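Side-chain contacts in francisella virulence factor (Francisella novicida, PDB 5EVF), which is of unknown function but is probably a virulence factor of Francisella: residues A[54-57]-A[58-61]; A[68-71]-A[72-75]. One frame throughout, in Å; residues are numbered along the deposited sequence. Where two conformers were deposited one is given.

In the fold
Contacts 1 and 2 are the two ends of one helix, 56-73, which packs on a five-stranded mixed sheet; their centres lie about 21 Å apart, on opposite sides of the centre of the chain. Contact 1 sits at the surface and opens the helix with an acidic N-cap, a Phe-Leu pair turned to strand 95-103 and a cysteine disulfide-bonded to Cys-83. Contact 2 is partly buried and closes the helix with a glycine-based Schellman motif; its alanines pack toward strand 78-84 and the loop carrying Pro-23, while a Lys-Gln pair occupies the exposed side. A carboxylate accepts the Lys-58 N-H at the start; at the end, N-H groups turn back onto helix carbonyls.

Contact 1: A[54-57]-A[58-61]; sequences KDFQ and KLCD
Asp-55 caps the N-terminus of helix 56-73, and its side chain meets that of Lys-58 in the first turn, at the surface end of the helix that covers the sheet. The capping bond runs from Lys-58 N to Asp-55 OD1 at 3.2 Å, with an N-H...O angle of 149°; the donor stands above the carboxylate, 62° out of its plane. Asp-55 CG is anti to the backbone N (chi1 -172°), which directs the carboxylate forward, to Lys-58 N. The Lys-58 side chain crosses it at about a right angle, resting its methylenes on the acid, with CD 3.3 Å from Asp-55 OD2. The chain bends at chi3, carrying the ammonium away; Lys-58 NZ lies 5.2 Å from Asp-55 OD2, too far for a salt bridge. The other contact between side chains is apolar: Phe-56 and Leu-59 lie side by side and point the same way, Leu-59 CD1 approaching Phe-56 CD2 obliquely at 3.8 Å. Both rest on Val-96 of strand 95-103. Regular helical bonding follows, with Cys-60 N to Phe-56 O at 3.0 Å, nearly straight, and Asp-61 N to Gln-57 O at 2.8 Å. Cys-60 also ties this turn to the sheet through its disulfide with Cys-83. The Asp-55 carboxylate, facing the positive end of the helix dipole with a lysine ammonium nearby, would be expected to favour its ionised form.

Contact 2: A[68-71]-A[72-75]; sequences IKLA and AQHG
A Schellman motif ends helix 56-73 here, with Gly-75 at the C-prime position: Gly-75 N bonds to Ala-72 O at 3.0 Å, and Ala-76 N reaches back to Ala-71 O. The positive phi of Gly-75 (98°) turns the chain out of the helix, toward strand 78-84. Just before it, His-74 N has a bond of 3.3 Å to Leu-70 O and a weak one to Ala-71 O. Before that, Gln-73 N reaches Lys-69 O at 3.0 Å, in the same i to i-4 pattern. On the exposed side Lys-69 and Gln-73 join side chains in one of two conformers deposited for Gln-73. The lysine is extended as far as CE, then bends at its last torsion (chi4 -73°), bringing Lys-69 NZ, the donor, 3.1 Å from Gln-73 OE1 and 29° out of the amide carbonyl plane. The other end of that conformer's amide turns to Leu-70, whose CD1 lies 3.5 Å from Gln-73 NE2. The same methyl touches the imidazole, Leu-70 CD1 lying 3.8 Å from His-74 NE2. Leu-70 and His-74 run side by side in the same direction, and the ring stacks with that of Tyr-10 from strand 6-12. Ala-71 and Ala-72 face inward, on Ile-79 and on Pro-23 and Val-26 respectively. The imidazole presents its edge to the helix backbone, with His-74 CD2 3.0 Å from Leu-70 O, which lies in the ring plane.

Contact 1: A[54-57]-A[58-61]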
# COMPACT_ATOMS: atom_id res chain seq x y z
N LYS A 54 11.12 -7.91 14.01
CA LYS A 54 10.45 -9.17 14.25
C LYS A 54 8.94 -9.03 14.28
O LYS A 54 8.24 -10.05 14.22
CB LYS A 54 10.93 -9.79 15.57
CG LYS A 54 12.44 -9.80 15.77
CD LYS A 54 12.78 -9.90 17.25
CE LYS A 54 14.01 -9.09 17.63
NZ LYS A 54 15.29 -9.83 17.42
N ASP A 55 8.42 -7.81 14.37
CA ASP A 55 6.99 -7.55 14.44
C ASP A 55 6.52 -7.22 13.03
O ASP A 55 6.61 -6.07 12.59
CB ASP A 55 6.69 -6.42 15.41
CG ASP A 55 5.21 -6.24 15.68
OD1 ASP A 55 4.38 -6.61 14.82
OD2 ASP A 55 4.88 -5.72 16.76
N PHE A 56 6.02 -8.22 12.32
CA PHE A 56 5.65 -7.99 10.92
C PHE A 56 4.31 -7.29 10.78
O PHE A 56 4.02 -6.73 9.72
CB PHE A 56 5.69 -9.32 10.17
CG PHE A 56 7.10 -9.79 9.87
CD1 PHE A 56 7.84 -10.49 10.82
CD2 PHE A 56 7.68 -9.50 8.66
CE1 PHE A 56 9.14 -10.89 10.54
CE2 PHE A 56 8.97 -9.90 8.37
CZ PHE A 56 9.70 -10.60 9.30
N GLN A 57 3.49 -7.27 11.84
CA GLN A 57 2.32 -6.40 11.81
C GLN A 57 2.73 -4.94 11.71
O GLN A 57 2.08 -4.15 11.02
CB GLN A 57 1.45 -6.62 13.05
CG GLN A 57 -0.00 -6.19 12.86
CD GLN A 57 -0.95 -7.38 12.68
OE1 GLN A 57 -0.65 -8.50 13.11
NE2 GLN A 57 -2.09 -7.15 12.05
N LYS A 58 3.83 -4.57 12.38
CA LYS A 58 4.31 -3.19 12.31
C LYS A 58 4.81 -2.86 10.91
O LYS A 58 4.60 -1.73 10.44
CB LYS A 58 5.44 -2.97 13.32
CG LYS A 58 4.96 -2.92 14.75
CD LYS A 58 6.14 -2.80 15.71
CE LYS A 58 6.69 -1.39 15.76
NZ LYS A 58 7.58 -1.24 16.95
N LEU A 59 5.46 -3.81 10.24
CA LEU A 59 5.91 -3.56 8.87
C LEU A 59 4.73 -3.43 7.93
O LEU A 59 4.72 -2.57 7.05
CB LEU A 59 6.84 -4.68 8.40
CG LEU A 59 8.22 -4.69 9.07
CD1 LEU A 59 9.02 -5.92 8.69
CD2 LEU A 59 8.99 -3.42 8.69
N CYS A 60 3.71 -4.28 8.09
CA CYS A 60 2.50 -4.11 7.29
C CYS A 60 1.87 -2.75 7.56
O CYS A 60 1.48 -2.03 6.63
CB CYS A 60 1.54 -5.26 7.60
SG CYS A 60 -0.02 -5.20 6.71
N ASP A 61 1.80 -2.35 8.83
CA ASP A 61 1.20 -1.06 9.13
C ASP A 61 2.03 0.09 8.54
O ASP A 61 1.47 1.08 8.05
CB ASP A 61 1.05 -0.88 10.63
CG ASP A 61 0.09 0.24 10.97
OD1 ASP A 61 -1.12 0.08 10.66
OD2 ASP A 61 0.53 1.29 11.49

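Contact 2: A[68-71]-A[72-75]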
# COMPACT_ATOMS: atom_id res chain seq x y z
N ILE A 68 -1.60 4.86 2.18
CA ILE A 68 -2.74 5.76 2.34
C ILE A 68 -2.35 7.16 1.90
O ILE A 68 -3.07 7.82 1.14
CB ILE A 68 -3.23 5.75 3.80
CG1 ILE A 68 -3.90 4.42 4.12
CG2 ILE A 68 -4.19 6.93 4.06
CD1 ILE A 68 -4.04 4.18 5.61
N LYS A 69 -1.19 7.62 2.37
CA LYS A 69 -0.71 8.94 2.00
C LYS A 69 -0.52 9.06 0.49
O LYS A 69 -0.93 10.06 -0.11
CB LYS A 69 0.60 9.21 2.74
CG LYS A 69 1.17 10.59 2.56
CD LYS A 69 2.36 10.75 3.50
CE LYS A 69 2.97 12.15 3.39
NZ LYS A 69 3.72 12.30 2.11
N LEU A 70 0.05 8.03 -0.14
CA LEU A 70 0.32 8.13 -1.57
C LEU A 70 -0.97 8.05 -2.38
O LEU A 70 -1.17 8.83 -3.32
CB LEU A 70 1.32 7.03 -1.98
CG LEU A 70 1.97 7.06 -3.36
CD1 LEU A 70 2.65 8.39 -3.66
CD2 LEU A 70 2.99 5.93 -3.42
N ALA A 71 -1.88 7.16 -2.00
CA ALA A 71 -3.14 7.07 -2.74
C ALA A 71 -3.93 8.37 -2.63
O ALA A 71 -4.51 8.84 -3.62
CB ALA A 71 -3.96 5.89 -2.23
N ALA A 72 -3.93 8.99 -1.44
CA ALA A 72 -4.62 10.26 -1.25
C ALA A 72 -3.99 11.36 -2.09
O ALA A 72 -4.69 12.23 -2.63
CB ALA A 72 -4.59 10.65 0.22
N GLN A 73 -2.66 11.35 -2.22
CA GLN A 73 -2.01 12.34 -3.05
C GLN A 73 -2.48 12.25 -4.50
O GLN A 73 -2.47 13.26 -5.21
CB GLN A 73 -0.49 12.18 -2.96
CG GLN A 73 0.07 12.81 -1.71
CD GLN A 73 1.51 12.46 -1.44
OE1 GLN A 73 2.10 12.95 -0.47
NE2 GLN A 73 2.09 11.60 -2.27
N HIS A 74 -2.91 11.07 -4.93
CA HIS A 74 -3.39 10.87 -6.28
C HIS A 74 -4.90 10.80 -6.38
O HIS A 74 -5.43 10.39 -7.43
CB HIS A 74 -2.74 9.61 -6.87
CG HIS A 74 -1.26 9.74 -6.99
ND1 HIS A 74 -0.65 10.20 -8.13
CD2 HIS A 74 -0.27 9.51 -6.10
CE1 HIS A 74 0.65 10.25 -7.94
NE2 HIS A 74 0.91 9.83 -6.72
N GLY A 75 -5.62 11.22 -5.34
CA GLY A 75 -7.05 11.44 -5.43
C GLY A 75 -7.93 10.32 -4.93
O GLY A 75 -9.14 10.39 -5.12